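Side-chain contacts in ethanolamine kinase Pv091845 (Plasmodium vivax, PDB 2QG7), which probably phosphorylates ethanolamine at the expense of ATP, the first step on the route to phosphatidylethanolamine: residues M358-D363 with H393-D398; E385-F390 with R408-F413. All coordinates share one frame; numbering follows the deposited sequence.

Interaction 1. Residues M358-D363 with H393-D398; sequences MERAYD and HYLGTD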
loop_
_atom_site.group_PDB
_atom_site.type_symbol
_atom_site.label_atom_id
_atom_site.label_comp_id
_atom_site.label_asym_id
_atom_site.label_seq_id
_atom_site.Cartn_x
_atom_site.Cartn_y
_atom_site.Cartn_z
ATOM N N MET D 358 17.715 -1.434 -23.912
ATOM C CA MET D 358 18.094 -1.846 -22.568
ATOM C C MET D 358 18.395 -3.326 -22.623
ATOM O O MET D 358 18.110 -3.960 -23.628
ATOM C CB MET D 358 16.915 -1.629 -21.603
ATOM C CG MET D 358 16.597 -0.197 -21.285
ATOM S SD MET D 358 15.374 0.021 -19.967
ATOM C CE MET D 358 15.291 1.814 -19.952
ATOM N N GLU D 359 18.911 -3.868 -21.522
ATOM C CA GLU D 359 19.036 -5.290 -21.292
ATOM C C GLU D 359 17.695 -5.975 -21.469
ATOM O O GLU D 359 16.691 -5.527 -20.939
ATOM C CB GLU D 359 19.545 -5.538 -19.875
ATOM C CG GLU D 359 21.007 -5.130 -19.620
ATOM C CD GLU D 359 21.201 -3.685 -19.206
ATOM O OE1 GLU D 359 20.281 -2.836 -19.430
ATOM O OE2 GLU D 359 22.285 -3.366 -18.633
ATOM N N ARG D 360 17.693 -7.084 -22.201
ATOM C CA ARG D 360 16.494 -7.845 -22.474
ATOM C C ARG D 360 15.910 -8.413 -21.221
ATOM O O ARG D 360 14.699 -8.704 -21.167
ATOM C CB ARG D 360 16.744 -8.959 -23.518
ATOM C CG ARG D 360 17.827 -9.983 -23.158
ATOM C CD ARG D 360 17.612 -11.324 -23.837
ATOM N NE ARG D 360 18.541 -12.367 -23.360
ATOM C CZ ARG D 360 18.655 -13.617 -23.848
ATOM N NH1 ARG D 360 17.901 -14.027 -24.873
ATOM N NH2 ARG D 360 19.541 -14.475 -23.312
ATOM N N ALA D 361 16.758 -8.597 -20.214
ATOM C CA ALA D 361 16.339 -9.202 -18.952
ATOM C C ALA D 361 15.542 -8.192 -18.095
ATOM O O ALA D 361 14.615 -8.593 -17.381
ATOM C CB ALA D 361 17.507 -9.736 -18.212
ATOM N N TYR D 362 15.873 -6.896 -18.202
ATOM C CA TYR D 362 15.023 -5.852 -17.633
ATOM C C TYR D 362 13.534 -5.884 -18.095
ATOM O O TYR D 362 12.622 -5.804 -17.261
ATOM C CB TYR D 362 15.606 -4.486 -17.891
ATOM C CG TYR D 362 14.747 -3.419 -17.318
ATOM C CD1 TYR D 362 14.849 -3.058 -15.958
ATOM C CD2 TYR D 362 13.801 -2.765 -18.117
ATOM C CE1 TYR D 362 14.046 -2.051 -15.418
ATOM C CE2 TYR D 362 12.960 -1.771 -17.576
ATOM C CZ TYR D 362 13.103 -1.414 -16.230
ATOM O OH TYR D 362 12.274 -0.432 -15.729
ATOM N N ASP D 363 13.310 -5.998 -19.408
ATOM C CA ASP D 363 11.974 -5.990 -19.969
ATOM C C ASP D 363 11.128 -7.178 -19.549
ATOM O O ASP D 363 9.921 -7.049 -19.393
ATOM C CB ASP D 363 12.056 -5.911 -21.489
ATOM C CG ASP D 363 10.963 -5.037 -22.112
ATOM O OD1 ASP D 363 10.293 -4.246 -21.378
ATOM O OD2 ASP D 363 10.804 -5.151 -23.350
ATOM N N HIS D 393 8.568 -19.951 -24.615
ATOM C CA HIS D 393 7.933 -19.364 -25.788
ATOM C C HIS D 393 8.557 -18.042 -26.199
ATOM O O HIS D 393 8.308 -17.535 -27.289
ATOM C CB HIS D 393 6.427 -19.235 -25.613
ATOM C CG HIS D 393 5.728 -20.540 -25.432
ATOM N ND1 HIS D 393 5.508 -21.415 -26.478
ATOM C CD2 HIS D 393 5.193 -21.122 -24.332
ATOM C CE1 HIS D 393 4.852 -22.472 -26.028
ATOM N NE2 HIS D 393 4.649 -22.322 -24.729
ATOM N N TYR D 394 9.391 -17.494 -25.325
ATOM C CA TYR D 394 10.147 -16.289 -25.660
ATOM C C TYR D 394 11.307 -16.688 -26.556
ATOM O O TYR D 394 11.513 -16.115 -27.608
ATOM C CB TYR D 394 10.633 -15.530 -24.393
ATOM C CG TYR D 394 11.637 -14.422 -24.660
ATOM C CD1 TYR D 394 11.226 -13.175 -25.147
ATOM C CD2 TYR D 394 12.992 -14.623 -24.457
ATOM C CE1 TYR D 394 12.153 -12.151 -25.389
ATOM C CE2 TYR D 394 13.926 -13.644 -24.758
ATOM C CZ TYR D 394 13.491 -12.392 -25.199
ATOM O OH TYR D 394 14.404 -11.379 -25.434
ATOM N N LEU D 395 12.094 -17.656 -26.109
ATOM C CA LEU D 395 13.260 -18.083 -26.847
ATOM C C LEU D 395 12.899 -18.941 -28.082
ATOM O O LEU D 395 13.629 -18.925 -29.050
ATOM C CB LEU D 395 14.209 -18.839 -25.927
ATOM C CG LEU D 395 14.980 -18.013 -24.917
ATOM C CD1 LEU D 395 15.630 -18.933 -23.960
ATOM C CD2 LEU D 395 16.010 -17.068 -25.562
ATOM N N GLY D 396 11.806 -19.698 -28.010
ATOM C CA GLY D 396 11.382 -20.545 -29.112
ATOM C C GLY D 396 12.065 -21.892 -29.066
ATOM O O GLY D 396 12.429 -22.453 -30.102
ATOM N N THR D 397 12.249 -22.410 -27.856
ATOM C CA THR D 397 13.036 -23.612 -27.659
ATOM C C THR D 397 12.597 -24.354 -26.423
ATOM O O THR D 397 12.174 -23.737 -25.426
ATOM C CB THR D 397 14.579 -23.309 -27.615
ATOM O OG1 THR D 397 15.298 -24.546 -27.634
ATOM C CG2 THR D 397 15.011 -22.451 -26.381
ATOM N N ASP D 398 12.693 -25.681 -26.486
ATOM C CA ASP D 398 12.405 -26.504 -25.314
ATOM C C ASP D 398 13.677 -26.885 -24.569
ATOM O O ASP D 398 13.646 -27.616 -23.594
ATOM C CB ASP D 398 11.517 -27.711 -25.660
ATOM C CG ASP D 398 12.145 -28.684 -26.702
ATOM O OD1 ASP D 398 13.177 -28.391 -27.377
ATOM O OD2 ASP D 398 11.557 -29.778 -26.832
HETATM O O HOH W 1 16.577 -12.607 -26.948
#

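Interaction 2. Residues E385-F390 with R408-F413; sequences EEEYHF and REIQPF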
loop_
_atom_site.group_PDB
_atom_site.type_symbol
_atom_site.label_atom_id
_atom_site.label_comp_id
_atom_site.label_asym_id
_atom_site.label_seq_id
_atom_site.Cartn_x
_atom_site.Cartn_y
_atom_site.Cartn_z
ATOM N N GLU D 385 8.487 -22.076 -12.251
ATOM C CA GLU D 385 7.732 -22.829 -13.224
ATOM C C GLU D 385 7.030 -21.915 -14.228
ATOM O O GLU D 385 6.985 -22.211 -15.439
ATOM C CB GLU D 385 6.714 -23.712 -12.486
ATOM C CG GLU D 385 5.967 -24.658 -13.417
ATOM C CD GLU D 385 5.082 -25.691 -12.707
ATOM O OE1 GLU D 385 5.103 -25.788 -11.446
ATOM O OE2 GLU D 385 4.378 -26.436 -13.451
ATOM N N GLU D 386 6.470 -20.812 -13.714
ATOM C CA GLU D 386 5.796 -19.818 -14.543
ATOM C C GLU D 386 6.770 -18.957 -15.325
ATOM O O GLU D 386 6.477 -18.561 -16.453
ATOM C CB GLU D 386 4.894 -18.954 -13.703
ATOM C CG GLU D 386 3.718 -19.660 -13.133
ATOM C CD GLU D 386 2.886 -18.751 -12.242
ATOM O OE1 GLU D 386 2.510 -17.617 -12.663
ATOM O OE2 GLU D 386 2.599 -19.189 -11.104
ATOM N N GLU D 387 7.918 -18.652 -14.740
ATOM C CA GLU D 387 8.970 -17.977 -15.476
ATOM C C GLU D 387 9.464 -18.833 -16.669
ATOM O O GLU D 387 9.791 -18.319 -17.757
ATOM C CB GLU D 387 10.135 -17.664 -14.554
ATOM C CG GLU D 387 9.823 -16.660 -13.490
ATOM C CD GLU D 387 11.030 -16.294 -12.620
ATOM O OE1 GLU D 387 12.036 -17.045 -12.612
ATOM O OE2 GLU D 387 10.952 -15.254 -11.905
ATOM N N TYR D 388 9.535 -20.145 -16.428
ATOM C CA TYR D 388 9.950 -21.129 -17.410
ATOM C C TYR D 388 9.003 -21.177 -18.639
ATOM O O TYR D 388 9.456 -21.105 -19.797
ATOM C CB TYR D 388 10.025 -22.496 -16.712
ATOM C CG TYR D 388 10.671 -23.584 -17.517
ATOM C CD1 TYR D 388 12.052 -23.772 -17.480
ATOM C CD2 TYR D 388 9.888 -24.432 -18.327
ATOM C CE1 TYR D 388 12.650 -24.777 -18.214
ATOM C CE2 TYR D 388 10.487 -25.438 -19.087
ATOM C CZ TYR D 388 11.869 -25.605 -19.015
ATOM O OH TYR D 388 12.456 -26.607 -19.754
ATOM N N HIS D 389 7.703 -21.310 -18.376
ATOM C CA HIS D 389 6.724 -21.352 -19.427
ATOM C C HIS D 389 6.786 -20.133 -20.356
ATOM O O HIS D 389 6.589 -20.269 -21.539
ATOM C CB HIS D 389 5.312 -21.569 -18.860
ATOM C CG HIS D 389 4.273 -21.841 -19.917
ATOM N ND1 HIS D 389 3.432 -20.865 -20.407
ATOM C CD2 HIS D 389 3.974 -22.969 -20.612
ATOM C CE1 HIS D 389 2.642 -21.383 -21.336
ATOM N NE2 HIS D 389 2.944 -22.660 -21.474
ATOM N N PHE D 390 7.059 -18.946 -19.826
ATOM C CA PHE D 390 7.125 -17.715 -20.633
ATOM C C PHE D 390 8.375 -17.693 -21.511
ATOM O O PHE D 390 8.345 -17.333 -22.702
ATOM C CB PHE D 390 7.126 -16.485 -19.702
ATOM C CG PHE D 390 7.132 -15.138 -20.424
ATOM C CD1 PHE D 390 5.937 -14.463 -20.694
ATOM C CD2 PHE D 390 8.333 -14.512 -20.778
ATOM C CE1 PHE D 390 5.946 -13.217 -21.307
ATOM C CE2 PHE D 390 8.334 -13.260 -21.418
ATOM C CZ PHE D 390 7.154 -12.614 -21.681
ATOM N N ARG D 408 17.991 -17.397 -14.696
ATOM C CA ARG D 408 19.021 -16.811 -13.859
ATOM C C ARG D 408 19.301 -15.344 -14.175
ATOM O O ARG D 408 19.588 -14.547 -13.267
ATOM C CB ARG D 408 20.346 -17.605 -14.025
ATOM C CG ARG D 408 20.382 -19.003 -13.371
ATOM C CD ARG D 408 21.084 -18.954 -12.013
ATOM N NE ARG D 408 22.517 -18.610 -12.137
ATOM C CZ ARG D 408 23.401 -18.692 -11.131
ATOM N NH1 ARG D 408 24.676 -18.362 -11.340
ATOM N NH2 ARG D 408 23.014 -19.101 -9.909
ATOM N N GLU D 409 19.286 -15.017 -15.471
ATOM C CA GLU D 409 19.679 -13.703 -15.979
ATOM C C GLU D 409 18.716 -12.594 -15.558
ATOM O O GLU D 409 19.128 -11.439 -15.373
ATOM C CB GLU D 409 19.743 -13.771 -17.495
ATOM C CG GLU D 409 20.504 -12.642 -18.163
ATOM C CD GLU D 409 20.385 -12.744 -19.701
ATOM O OE1 GLU D 409 20.940 -13.727 -20.266
ATOM O OE2 GLU D 409 19.773 -11.844 -20.352
ATOM N N ILE D 410 17.427 -12.943 -15.429
ATOM C CA ILE D 410 16.372 -11.925 -15.220
ATOM C C ILE D 410 16.215 -11.571 -13.742
ATOM O O ILE D 410 15.593 -10.561 -13.389
ATOM C CB ILE D 410 14.980 -12.328 -15.813
ATOM C CG1 ILE D 410 14.417 -13.571 -15.121
ATOM C CG2 ILE D 410 15.078 -12.526 -17.314
ATOM C CD1 ILE D 410 12.911 -13.741 -15.272
ATOM N N GLN D 411 16.831 -12.393 -12.901
ATOM C CA GLN D 411 16.550 -12.474 -11.460
ATOM C C GLN D 411 16.899 -11.186 -10.659
ATOM O O GLN D 411 16.088 -10.716 -9.883
ATOM C CB GLN D 411 17.197 -13.757 -10.899
ATOM C CG GLN D 411 16.344 -14.519 -9.967
ATOM C CD GLN D 411 15.087 -15.022 -10.570
ATOM O OE1 GLN D 411 14.024 -15.031 -9.928
ATOM N NE2 GLN D 411 15.190 -15.496 -11.801
ATOM N N PRO D 412 18.080 -10.587 -10.881
ATOM C CA PRO D 412 18.314 -9.302 -10.214
ATOM C C PRO D 412 17.614 -8.069 -10.839
ATOM O O PRO D 412 17.713 -6.968 -10.284
ATOM C CB PRO D 412 19.827 -9.117 -10.372
ATOM C CG PRO D 412 20.181 -9.875 -11.641
ATOM C CD PRO D 412 19.238 -11.035 -11.700
ATOM N N PHE D 413 16.984 -8.214 -12.008
ATOM C CA PHE D 413 16.330 -7.090 -12.684
ATOM C C PHE D 413 14.943 -6.817 -12.081
ATOM O O PHE D 413 14.355 -5.763 -12.334
ATOM C CB PHE D 413 16.218 -7.324 -14.203
ATOM C CG PHE D 413 17.518 -7.192 -14.925
ATOM C CD1 PHE D 413 18.398 -8.278 -15.011
ATOM C CD2 PHE D 413 17.878 -5.978 -15.517
ATOM C CE1 PHE D 413 19.572 -8.153 -15.666
ATOM C CE2 PHE D 413 19.096 -5.838 -16.195
ATOM C CZ PHE D 413 19.939 -6.914 -16.250
#

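Interaction 1. Residues M358-D363 with H393-D398
Arg360 reaches across to helix 384-395 and lies against two neighbouring side chains there, Tyr394 and Leu395. Its methylene shaft meets the phenol oxygen, Arg360 CD standing 3.6 Å from Tyr394 OH, while the guanidinium runs on past the ring: Arg360 NH1 lies 4.0 Å from Tyr394 CE2, at the ring edge and in its plane. The two planes are inclined by 56°, which rules out a flat cation-pi stack. Leu395 turns a methyl group to the same nitrogen, with CD2 3.6 Å from Arg360 NH1, the two side chains crossing nearly at right angles. Since the closest alpha carbons, those of Arg360 and Tyr394, are 11.0 Å apart, side-chain length spans the gap. With chi1 at 58° and the rest of the side chain stretched out as far as NE, the guanidinium is carried past the phenol oxygen to Leu395. No direct hydrogen bond joins the segments; a water takes one from Arg360 NH1 at 2.8 Å and also bonds Tyr394 OH at 2.9 Å.

The second shell fixes both polar ends. Arg360 NE forms a salt bridge with Glu409. Tyr394 OH hydrogen-bonds His210 ND1, and the NE2 of that imidazole bonds Asp363 OD2. Asp363 also accepts hydrogen bonds from the backbone N-H groups of His294 and Cys295, a role that resembles that of the F-helix aspartate of protein kinases. The phenol oxygen is thus gripped by histidine and water, while Glu409 probably offsets much of the arginine's charge; the direct touch is chiefly van der Waals, and its polar component is relayed.

Interaction 2. Residues E385-F390 with R408-F413
Glu387 lays its carboxylate end over the tip of Ile410, with Glu387 CD 4.1 Å from Ile410 CD1 as the two side chains run past each other in opposite senses. The glutamate is extended beyond CG, and so its acid group arrives a full side-chain length from the helix; the nearest alpha carbons, of Glu387 and Ile410, are 9.6 Å apart. Gln411 comes up on the same acid: Glu387 OE1 is 3.6 Å from Gln411 NE2, too long for a hydrogen bond, and Glu387 OE2 is 3.7 Å from Gln411 OE1. Carboxylate and amide planes differ by 48°, so the groups do not pair flat. A bend at chi2 (62°) swings the amide toward the acid.

The polar groups find their bonds outside the two segments: Tyr414 OH pairs with Glu387 OE2, and Gln411 NE2 makes a weak bond to Ile407 O. Burial beside a methyl group and an amide oxygen may raise the acid's pKa, an effect that the bond with Tyr414 could offset. Ile410 also packs on Phe368 of helix 360-369. The contact joins the first half of helix 384-395 to the end of helix 400-410 and the turn after it, consecutive helices in the largely helical C-terminal lobe of the kinase-like fold.

In the fold
Both contacts rest on helix 384-395, interaction 1 near its C-terminal end and interaction 2 on its earlier turns, with centres about 9 Å apart. Their other segments also meet: the salt bridge of Arg360 NE to Glu409 OE2, 3.3 Å, links interaction 1 directly to the 408-413 segment, and Ala361 CB packs 3.6 Å from Phe413 CD1. Of the residues that touch, one of three is buried in interaction 1 and two of three in interaction 2. The chemistry differs as well: a water-bridged arginine in the first, and in the more buried second an acid set against aliphatic and amide groups. Interaction 1 ties the start of helix 360-369 to the shared helix, whereas interaction 2 joins helix 384-395 to the end of helix 400-410.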